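PDB 3H38: tRNA nucleotidyl transferase-related protein from Thermotoga maritima, which probably adds CCA to the 3' end of tRNA as a class II nucleotidyltransferase, using CTP, ATP and magnesium, this chain being the C-terminal part of a longer protein. Local coordinates for residues 179-187 with 227-237; 218-226 with 277-285. All coordinates share one frame; numbering follows the deposited sequence.

Interaction 1 (179-187 with 227-237); sequences LRAIRFEQR and EKNPLKSIRRM
Glu-185 and Arg-236 lock helix 179-187 to helix 230-237 through a side-on salt bridge. Arg-236 NE reaches Glu-185 OE1 at 2.9 Å and its NH1 reaches OE2 at 2.7 Å, both nearly straight. Each carboxylate oxygen offers its syn lone pair, and the planes lie 10° apart; the two bonds hold the groups coplanar and fix their mutual rotation. Glu-185 OE2 also accepts from the backbone N of Ile-192. The tight part lies beside this bridge. Ile-182 lays CG1 against Arg-236 CG (3.7 Å), while CG2, anti to the backbone N, points at the backbone of Ser-233. Its CD1 meets Met-237 CG, and Leu-179 CD2 touches Met-237 SD at 3.8 Å. In Gln-186, chi1 puts CG beside the backbone N and 3.2 Å from Ser-233 OG, a buried hydroxyl without a polar partner in the model; the bend at chi2 swings the amide over, bringing Gln-186 NE2 to Arg-236 CG (3.6 Å). Toward the exposed Lys-228 the contact loosens: Arg-187 NE makes a weak, bent bond to Glu-227 OE1 (3.4 Å, 138°), the two planes well tilted from each other. The Glu-227 carboxylate lies across Arg-187 CB and CG. Arg-187, like Arg-183 and Arg-180, is a CTP and ATP ligand in nucleotide-bound structures of this protein; the site is empty here. Arg-183 sends its polar end to Glu-220 instead. The helices run roughly antiparallel, at 137°; helix 242-246 covers Leu-179 and Met-237, helix 214-225 packs on Arg-183, and helix 254-274 backs Leu-231 and Ile-234.

Interaction 2 (218-226 with 277-285); sequences RQELEKILE and VDRFYAVLH
Phe-280 takes CG anti to its backbone N (chi1 177°) and Arg-218 does likewise, its chain extended to NE, which lays the arginine across one face of the ring. Arg-218 CG makes a CH-pi contact 4.2 Å from the Phe-280 ring centroid, and Arg-218 NE lies 3.3 Å from Phe-280 CE2. The guanidinium is inclined by 22° to the ring, whose rim lies over one of its faces. Leu-284 CD1 covers the opposite face of the phenyl. In the guanidinium plane Arg-218 NE donates to Glu-222 OE2 at 2.7 Å, meeting it from above the carboxylate plane. Phe-280 thus forms a knob in the hole made by Arg-218, Leu-221, Glu-222 and Leu-225, where two helices of the all-helical part of the enzyme cross at 95°. Leu-225 CD1 comes to the ring's edge, 3.3 Å from Phe-280 CA, and also touches Val-283 CG2 at 3.9 Å. At the N-terminus of helix 279-285, Asp-278 OD2 caps the backbone N of Phe-280 and Tyr-281 through weak bonds. On the exposed side, Glu-226 OE2 lies over a face of the Arg-279 guanidinium, 4.0 Å from Arg-279 NE; no N-H points at it, and the attraction is one of charge.

Overall arrangement
The centres of interactions 1 and 2 lie 12 Å apart, and their segments alternate along the chain: 179-187, 218-226, 227-237, then 277-285. Helices 214-225 and 230-239 follow each other directly, one serving each contact. Interaction 1 faces the nucleotide site, whereas interaction 2 leads on to the helices of the C-terminal half. Glu-220 joins the two with salt bridges to Arg-180 and Arg-183, and Ile-224 CD1 packs against Met-237 CE at 3.7 Å. Helix 214-225 stands between helix 177-187 and helix 279-287, and so probably links the nucleotide-binding arginines to the helices that follow.

Interaction 1 (179-187 with 227-237)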
loop_
_atom_site.group_PDB
_atom_site.type_symbol
_atom_site.label_atom_id
_atom_site.label_comp_id
_atom_site.label_asym_id
_atom_site.label_seq_id
_atom_site.Cartn_x
_atom_site.Cartn_y
_atom_site.Cartn_z
ATOM N N LEU A 179 -6.170 1.444 -11.369
ATOM C CA LEU A 179 -5.852 0.726 -10.136
ATOM C C LEU A 179 -6.695 1.276 -8.985
ATOM O O LEU A 179 -7.211 0.498 -8.167
ATOM C CB LEU A 179 -4.344 0.798 -9.828
ATOM C CG LEU A 179 -3.410 0.104 -10.858
ATOM C CD1 LEU A 179 -1.938 0.430 -10.679
ATOM C CD2 LEU A 179 -3.572 -1.409 -10.789
ATOM N N ARG A 180 -6.867 2.603 -8.953
ATOM C CA ARG A 180 -7.677 3.264 -7.924
ATOM C C ARG A 180 -9.131 2.810 -7.919
ATOM O O ARG A 180 -9.742 2.671 -6.840
ATOM C CB ARG A 180 -7.625 4.782 -8.067
ATOM C CG ARG A 180 -6.269 5.389 -7.759
ATOM C CD ARG A 180 -6.212 6.826 -8.166
ATOM N NE ARG A 180 -7.145 7.600 -7.373
ATOM C CZ ARG A 180 -6.831 8.140 -6.203
ATOM N NH1 ARG A 180 -7.745 8.829 -5.509
ATOM N NH2 ARG A 180 -5.593 8.001 -5.736
ATOM N N ALA A 181 -9.686 2.577 -9.111
ATOM C CA ALA A 181 -11.065 2.088 -9.215
ATOM C C ALA A 181 -11.210 0.730 -8.544
ATOM O O ALA A 181 -12.093 0.514 -7.723
ATOM C CB ALA A 181 -11.522 2.028 -10.664
ATOM N N ILE A 182 -10.319 -0.190 -8.870
ATOM C CA ILE A 182 -10.357 -1.482 -8.217
ATOM C C ILE A 182 -10.227 -1.293 -6.710
ATOM O O ILE A 182 -11.007 -1.875 -5.938
ATOM C CB ILE A 182 -9.249 -2.405 -8.768
ATOM C CG1 ILE A 182 -9.580 -2.817 -10.205
ATOM C CG2 ILE A 182 -9.039 -3.617 -7.875
ATOM C CD1 ILE A 182 -8.367 -2.860 -11.085
ATOM N N ARG A 183 -9.292 -0.471 -6.288
ATOM C CA ARG A 183 -9.088 -0.253 -4.893
ATOM C C ARG A 183 -10.286 0.203 -4.119
ATOM O O ARG A 183 -10.536 -0.312 -3.083
ATOM C CB ARG A 183 -7.922 0.658 -4.612
ATOM C CG ARG A 183 -7.941 1.200 -3.249
ATOM C CD ARG A 183 -6.618 1.611 -2.780
ATOM N NE ARG A 183 -6.116 2.682 -3.599
ATOM C CZ ARG A 183 -6.198 3.958 -3.294
ATOM N NH1 ARG A 183 -5.741 4.870 -4.109
ATOM N NH2 ARG A 183 -6.736 4.313 -2.170
ATOM N N PHE A 184 -11.011 1.192 -4.611
ATOM C CA PHE A 184 -12.219 1.658 -3.922
ATOM C C PHE A 184 -13.363 0.672 -4.167
ATOM O O PHE A 184 -14.295 0.590 -3.384
ATOM C CB PHE A 184 -12.623 3.070 -4.374
ATOM C CG PHE A 184 -11.645 4.167 -3.971
ATOM C CD1 PHE A 184 -10.994 4.924 -4.931
ATOM C CD2 PHE A 184 -11.417 4.474 -2.645
ATOM C CE1 PHE A 184 -10.117 5.946 -4.569
ATOM C CE2 PHE A 184 -10.543 5.492 -2.284
ATOM C CZ PHE A 184 -9.895 6.229 -3.251
ATOM N N GLU A 185 -13.304 -0.061 -5.270
ATOM C CA GLU A 185 -14.262 -1.144 -5.495
ATOM C C GLU A 185 -14.201 -2.190 -4.380
ATOM O O GLU A 185 -15.227 -2.587 -3.848
ATOM C CB GLU A 185 -14.019 -1.827 -6.839
ATOM C CG GLU A 185 -15.295 -2.157 -7.586
ATOM C CD GLU A 185 -15.077 -3.185 -8.677
ATOM O OE1 GLU A 185 -13.957 -3.751 -8.757
ATOM O OE2 GLU A 185 -16.031 -3.438 -9.449
ATOM N N GLN A 186 -13.005 -2.641 -4.021
ATOM C CA GLN A 186 -12.922 -3.608 -2.933
ATOM C C GLN A 186 -13.036 -2.942 -1.560
ATOM O O GLN A 186 -13.464 -3.581 -0.606
ATOM C CB GLN A 186 -11.645 -4.500 -2.990
ATOM C CG GLN A 186 -11.214 -5.013 -4.365
ATOM C CD GLN A 186 -12.346 -5.659 -5.141
ATOM O OE1 GLN A 186 -13.158 -6.374 -4.577
ATOM N NE2 GLN A 186 -12.404 -5.401 -6.448
ATOM N N ARG A 187 -12.638 -1.680 -1.439
ATOM C CA ARG A 187 -12.618 -1.027 -0.122
ATOM C C ARG A 187 -14.004 -0.772 0.505
ATOM O O ARG A 187 -14.163 -0.867 1.721
ATOM C CB ARG A 187 -11.816 0.268 -0.153
ATOM C CG ARG A 187 -12.048 1.135 1.081
ATOM C CD ARG A 187 -11.959 2.581 0.699
ATOM N NE ARG A 187 -10.654 3.194 0.951
ATOM C CZ ARG A 187 -10.476 4.253 1.746
ATOM N NH1 ARG A 187 -9.256 4.769 1.909
ATOM N NH2 ARG A 187 -11.521 4.811 2.372
ATOM N N GLU A 227 -4.650 -1.759 1.425
ATOM C CA GLU A 227 -6.102 -1.757 1.577
ATOM C C GLU A 227 -6.550 -3.022 2.319
ATOM O O GLU A 227 -5.727 -3.831 2.755
ATOM C CB GLU A 227 -6.787 -1.633 0.213
ATOM C CG GLU A 227 -8.300 -1.353 0.266
ATOM C CD GLU A 227 -8.639 -0.232 1.225
ATOM O OE1 GLU A 227 -8.194 0.912 0.937
ATOM O OE2 GLU A 227 -9.327 -0.504 2.259
ATOM N N LYS A 228 -7.827 -3.168 2.575
ATOM C CA LYS A 228 -8.242 -4.302 3.367
ATOM C C LYS A 228 -8.114 -5.693 2.809
ATOM O O LYS A 228 -7.561 -6.528 3.487
ATOM C CB LYS A 228 -9.615 -4.095 3.997
ATOM C CG LYS A 228 -10.775 -4.122 3.077
ATOM C CD LYS A 228 -11.788 -3.066 3.524
ATOM C CE LYS A 228 -13.178 -3.287 2.983
ATOM N NZ LYS A 228 -13.841 -4.417 3.665
ATOM N N ASN A 229 -8.594 -5.968 1.603
ATOM C CA ASN A 229 -8.473 -7.322 1.072
ATOM C C ASN A 229 -7.750 -7.298 -0.234
ATOM O O ASN A 229 -8.354 -7.342 -1.266
ATOM C CB ASN A 229 -9.835 -7.982 0.866
ATOM C CG ASN A 229 -10.514 -8.362 2.162
ATOM O OD1 ASN A 229 -9.892 -8.899 3.058
ATOM N ND2 ASN A 229 -11.806 -8.100 2.259
ATOM N N PRO A 230 -6.439 -7.246 -0.155
ATOM C CA PRO A 230 -5.572 -7.050 -1.315
ATOM C C PRO A 230 -5.810 -8.140 -2.345
ATOM O O PRO A 230 -5.814 -7.874 -3.542
ATOM C CB PRO A 230 -4.156 -7.175 -0.735
ATOM C CG PRO A 230 -4.306 -7.051 0.756
ATOM C CD PRO A 230 -5.687 -7.555 1.075
ATOM N N LEU A 231 -6.010 -9.362 -1.879
ATOM C CA LEU A 231 -6.109 -10.515 -2.762
ATOM C C LEU A 231 -7.292 -10.368 -3.729
ATOM O O LEU A 231 -7.203 -10.775 -4.888
ATOM C CB LEU A 231 -6.268 -11.775 -1.914
ATOM C CG LEU A 231 -5.670 -13.130 -2.308
ATOM C CD1 LEU A 231 -6.792 -14.073 -2.180
ATOM C CD2 LEU A 231 -5.085 -13.210 -3.721
ATOM N N LYS A 232 -8.350 -9.754 -3.260
ATOM C CA LYS A 232 -9.513 -9.452 -4.036
ATOM C C LYS A 232 -9.220 -8.524 -5.165
ATOM O O LYS A 232 -9.712 -8.692 -6.238
ATOM C CB LYS A 232 -10.459 -8.696 -3.144
ATOM C CG LYS A 232 -11.524 -9.485 -2.604
ATOM C CD LYS A 232 -12.523 -9.733 -3.673
ATOM C CE LYS A 232 -13.605 -8.757 -3.591
ATOM N NZ LYS A 232 -14.713 -9.290 -4.366
ATOM N N SER A 233 -8.429 -7.522 -4.852
ATOM C CA SER A 233 -7.996 -6.460 -5.767
ATOM C C SER A 233 -7.100 -7.047 -6.850
ATOM O O SER A 233 -7.302 -6.844 -8.056
ATOM C CB SER A 233 -7.188 -5.416 -5.002
ATOM O OG SER A 233 -7.997 -4.646 -4.141
ATOM N N ILE A 234 -6.105 -7.790 -6.391
ATOM C CA ILE A 234 -5.217 -8.527 -7.258
ATOM C C ILE A 234 -5.995 -9.418 -8.230
ATOM O O ILE A 234 -5.711 -9.442 -9.431
ATOM C CB ILE A 234 -4.257 -9.351 -6.426
ATOM C CG1 ILE A 234 -3.310 -8.411 -5.661
ATOM C CG2 ILE A 234 -3.503 -10.331 -7.310
ATOM C CD1 ILE A 234 -2.258 -9.167 -4.830
ATOM N N ARG A 235 -7.016 -10.103 -7.741
ATOM C CA ARG A 235 -7.749 -11.001 -8.634
ATOM C C ARG A 235 -8.559 -10.161 -9.568
ATOM O O ARG A 235 -8.839 -10.547 -10.698
ATOM C CB ARG A 235 -8.614 -11.986 -7.853
ATOM C CG ARG A 235 -7.765 -12.851 -6.922
ATOM C CD ARG A 235 -8.626 -13.692 -6.017
ATOM N NE ARG A 235 -8.009 -14.976 -5.698
ATOM C CZ ARG A 235 -8.235 -15.645 -4.568
ATOM N NH1 ARG A 235 -7.634 -16.834 -4.320
ATOM N NH2 ARG A 235 -9.052 -15.101 -3.672
ATOM N N ARG A 236 -8.901 -8.972 -9.101
ATOM C CA ARG A 236 -9.684 -8.062 -9.919
ATOM C C ARG A 236 -8.812 -7.517 -11.055
ATOM O O ARG A 236 -9.251 -7.445 -12.197
ATOM C CB ARG A 236 -10.282 -6.948 -9.047
ATOM C CG ARG A 236 -11.296 -6.085 -9.760
ATOM C CD ARG A 236 -12.420 -6.881 -10.422
ATOM N NE ARG A 236 -13.622 -6.062 -10.475
ATOM C CZ ARG A 236 -14.606 -6.186 -11.358
ATOM N NH1 ARG A 236 -15.646 -5.370 -11.292
ATOM N NH2 ARG A 236 -14.559 -7.102 -12.305
ATOM N N MET A 237 -7.568 -7.160 -10.739
ATOM C CA MET A 237 -6.598 -6.714 -11.748
ATOM C C MET A 237 -6.449 -7.788 -12.810
ATOM O O MET A 237 -6.454 -7.516 -13.996
ATOM C CB MET A 237 -5.230 -6.469 -11.099
ATOM C CG MET A 237 -5.190 -5.195 -10.222
ATOM S SD MET A 237 -3.655 -4.925 -9.254
ATOM C CE MET A 237 -4.235 -5.318 -7.605
#

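Interaction 2 (218-226 with 277-285)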
loop_
_atom_site.group_PDB
_atom_site.type_symbol
_atom_site.label_atom_id
_atom_site.label_comp_id
_atom_site.label_asym_id
_atom_site.label_seq_id
_atom_site.Cartn_x
_atom_site.Cartn_y
_atom_site.Cartn_z
ATOM N N ARG A 218 3.468 2.591 -9.117
ATOM C CA ARG A 218 3.927 1.828 -7.970
ATOM C C ARG A 218 3.167 2.326 -6.763
ATOM O O ARG A 218 2.695 1.554 -5.910
ATOM C CB ARG A 218 5.440 1.986 -7.772
ATOM C CG ARG A 218 5.936 1.603 -6.395
ATOM C CD ARG A 218 7.449 1.421 -6.318
ATOM N NE ARG A 218 7.834 1.170 -4.934
ATOM C CZ ARG A 218 9.079 0.955 -4.515
ATOM N NH1 ARG A 218 9.322 0.736 -3.237
ATOM N NH2 ARG A 218 10.082 0.967 -5.365
ATOM N N GLN A 219 3.017 3.636 -6.699
ATOM C CA GLN A 219 2.433 4.201 -5.525
ATOM C C GLN A 219 0.967 3.813 -5.385
ATOM O O GLN A 219 0.485 3.607 -4.267
ATOM C CB GLN A 219 2.594 5.715 -5.502
ATOM C CG GLN A 219 2.016 6.288 -4.224
ATOM C CD GLN A 219 1.187 7.530 -4.465
ATOM O OE1 GLN A 219 -0.053 7.472 -4.508
ATOM N NE2 GLN A 219 1.864 8.668 -4.634
ATOM N N GLU A 220 0.249 3.713 -6.500
ATOM C CA GLU A 220 -1.137 3.264 -6.424
ATOM C C GLU A 220 -1.151 1.768 -6.080
ATOM O O GLU A 220 -2.094 1.248 -5.475
ATOM C CB GLU A 220 -1.887 3.550 -7.727
ATOM C CG GLU A 220 -2.203 5.044 -7.963
ATOM C CD GLU A 220 -2.989 5.711 -6.822
ATOM O OE1 GLU A 220 -3.880 5.062 -6.249
ATOM O OE2 GLU A 220 -2.714 6.889 -6.495
ATOM N N LEU A 221 -0.076 1.085 -6.449
ATOM C CA LEU A 221 0.070 -0.319 -6.110
ATOM C C LEU A 221 0.283 -0.517 -4.624
ATOM O O LEU A 221 -0.386 -1.345 -4.022
ATOM C CB LEU A 221 1.209 -0.955 -6.900
ATOM C CG LEU A 221 0.867 -2.081 -7.885
ATOM C CD1 LEU A 221 -0.622 -2.209 -8.155
ATOM C CD2 LEU A 221 1.648 -1.913 -9.196
ATOM N N GLU A 222 1.213 0.223 -4.024
ATOM C CA GLU A 222 1.431 0.055 -2.589
ATOM C C GLU A 222 0.118 0.338 -1.870
ATOM O O GLU A 222 -0.253 -0.328 -0.898
ATOM C CB GLU A 222 2.565 0.958 -2.091
ATOM C CG GLU A 222 3.952 0.465 -2.492
ATOM C CD GLU A 222 4.921 1.580 -2.854
ATOM O OE1 GLU A 222 4.466 2.696 -3.219
ATOM O OE2 GLU A 222 6.150 1.332 -2.793
ATOM N N LYS A 223 -0.601 1.320 -2.349
ATOM C CA LYS A 223 -1.840 1.725 -1.747
ATOM C C LYS A 223 -2.888 0.646 -1.794
ATOM O O LYS A 223 -3.502 0.360 -0.809
ATOM C CB LYS A 223 -2.356 2.949 -2.464
ATOM C CG LYS A 223 -2.603 4.136 -1.644
ATOM C CD LYS A 223 -2.368 5.283 -2.543
ATOM C CE LYS A 223 -2.694 6.589 -1.939
ATOM N NZ LYS A 223 -2.712 7.610 -3.020
ATOM N N ILE A 224 -3.051 0.016 -2.933
ATOM C CA ILE A 224 -3.822 -1.231 -2.989
ATOM C C ILE A 224 -3.361 -2.250 -1.929
ATOM O O ILE A 224 -4.182 -2.846 -1.229
ATOM C CB ILE A 224 -3.733 -1.910 -4.356
ATOM C CG1 ILE A 224 -4.816 -1.361 -5.283
ATOM C CG2 ILE A 224 -3.919 -3.415 -4.199
ATOM C CD1 ILE A 224 -4.583 -1.717 -6.727
ATOM N N LEU A 225 -2.049 -2.432 -1.793
ATOM C CA LEU A 225 -1.540 -3.454 -0.882
ATOM C C LEU A 225 -1.901 -3.162 0.558
ATOM O O LEU A 225 -2.087 -4.078 1.348
ATOM C CB LEU A 225 -0.026 -3.637 -1.047
ATOM C CG LEU A 225 0.241 -4.064 -2.495
ATOM C CD1 LEU A 225 1.677 -4.507 -2.774
ATOM C CD2 LEU A 225 -0.760 -5.142 -2.875
ATOM N N GLU A 226 -2.040 -1.905 0.886
ATOM C CA GLU A 226 -2.378 -1.541 2.228
ATOM C C GLU A 226 -3.868 -1.492 2.452
ATOM O O GLU A 226 -4.294 -1.173 3.512
ATOM C CB GLU A 226 -1.749 -0.196 2.616
ATOM C CG GLU A 226 -0.247 -0.144 2.707
ATOM C CD GLU A 226 0.391 -1.460 3.048
ATOM O OE1 GLU A 226 1.211 -1.941 2.263
ATOM O OE2 GLU A 226 0.100 -1.998 4.117
ATOM N N VAL A 277 6.877 -6.166 7.160
ATOM C CA VAL A 277 6.935 -6.786 5.843
ATOM C C VAL A 277 6.484 -5.797 4.764
ATOM O O VAL A 277 5.326 -5.371 4.753
ATOM C CB VAL A 277 6.047 -8.051 5.777
ATOM C CG1 VAL A 277 5.578 -8.315 4.347
ATOM C CG2 VAL A 277 6.782 -9.261 6.343
ATOM N N ASP A 278 7.396 -5.423 3.869
ATOM C CA ASP A 278 7.015 -4.615 2.719
ATOM C C ASP A 278 6.179 -5.455 1.754
ATOM O O ASP A 278 6.697 -6.327 1.048
ATOM C CB ASP A 278 8.236 -4.026 2.010
ATOM C CG ASP A 278 7.855 -3.129 0.836
ATOM O OD1 ASP A 278 8.684 -2.287 0.431
ATOM O OD2 ASP A 278 6.729 -3.269 0.310
ATOM N N ARG A 279 4.881 -5.181 1.728
ATOM C CA ARG A 279 3.954 -5.981 0.944
ATOM C C ARG A 279 4.166 -5.850 -0.549
ATOM O O ARG A 279 3.921 -6.811 -1.292
ATOM C CB ARG A 279 2.518 -5.642 1.307
ATOM C CG ARG A 279 2.293 -5.766 2.779
ATOM C CD ARG A 279 0.855 -5.987 3.111
ATOM N NE ARG A 279 0.689 -5.934 4.554
ATOM C CZ ARG A 279 -0.486 -5.902 5.165
ATOM N NH1 ARG A 279 -0.532 -5.838 6.492
ATOM N NH2 ARG A 279 -1.609 -5.926 4.448
ATOM N N PHE A 280 4.617 -4.671 -0.983
ATOM C CA PHE A 280 4.906 -4.445 -2.390
ATOM C C PHE A 280 5.958 -5.467 -2.892
ATOM O O PHE A 280 5.783 -6.097 -3.929
ATOM C CB PHE A 280 5.358 -2.992 -2.626
ATOM C CG PHE A 280 5.738 -2.693 -4.058
ATOM C CD1 PHE A 280 4.807 -2.817 -5.080
ATOM C CD2 PHE A 280 7.023 -2.280 -4.377
ATOM C CE1 PHE A 280 5.155 -2.552 -6.406
ATOM C CE2 PHE A 280 7.380 -2.009 -5.696
ATOM C CZ PHE A 280 6.434 -2.158 -6.718
ATOM N N TYR A 281 7.040 -5.618 -2.141
ATOM C CA TYR A 281 8.095 -6.553 -2.495
ATOM C C TYR A 281 7.704 -8.016 -2.269
ATOM O O TYR A 281 8.089 -8.892 -3.050
ATOM C CB TYR A 281 9.344 -6.242 -1.696
ATOM C CG TYR A 281 10.151 -5.160 -2.312
ATOM C CD1 TYR A 281 11.430 -5.414 -2.756
ATOM C CD2 TYR A 281 9.623 -3.887 -2.498
ATOM C CE1 TYR A 281 12.174 -4.444 -3.344
ATOM C CE2 TYR A 281 10.375 -2.892 -3.098
ATOM C CZ TYR A 281 11.650 -3.192 -3.510
ATOM O OH TYR A 281 12.439 -2.267 -4.098
ATOM N N ALA A 282 6.963 -8.276 -1.199
ATOM C CA ALA A 282 6.470 -9.620 -0.961
ATOM C C ALA A 282 5.725 -10.074 -2.207
ATOM O O ALA A 282 5.983 -11.162 -2.737
ATOM C CB ALA A 282 5.551 -9.640 0.234
ATOM N N VAL A 283 4.812 -9.232 -2.690
ATOM C CA VAL A 283 4.022 -9.573 -3.878
ATOM C C VAL A 283 4.879 -9.685 -5.134
ATOM O O VAL A 283 4.562 -10.445 -6.044
ATOM C CB VAL A 283 2.881 -8.557 -4.138
ATOM C CG1 VAL A 283 2.007 -9.022 -5.287
ATOM C CG2 VAL A 283 2.029 -8.417 -2.914
ATOM N N LEU A 284 5.964 -8.927 -5.198
ATOM C CA LEU A 284 6.821 -9.004 -6.376
ATOM C C LEU A 284 7.636 -10.298 -6.381
ATOM O O LEU A 284 7.986 -10.817 -7.447
ATOM C CB LEU A 284 7.749 -7.789 -6.480
ATOM C CG LEU A 284 7.147 -6.402 -6.716
ATOM C CD1 LEU A 284 8.242 -5.336 -6.823
ATOM C CD2 LEU A 284 6.282 -6.377 -7.960
ATOM N N HIS A 285 7.940 -10.817 -5.192
ATOM C CA HIS A 285 8.632 -12.102 -5.094
ATOM C C HIS A 285 7.866 -13.139 -5.908
ATOM O O HIS A 285 8.468 -13.992 -6.543
ATOM C CB HIS A 285 8.785 -12.563 -3.652
ATOM C CG HIS A 285 10.042 -12.099 -2.994
ATOM N ND1 HIS A 285 11.144 -12.913 -2.833
ATOM C CD2 HIS A 285 10.375 -10.910 -2.425
ATOM C CE1 HIS A 285 12.095 -12.257 -2.196
ATOM N NE2 HIS A 285 11.645 -11.036 -1.930
#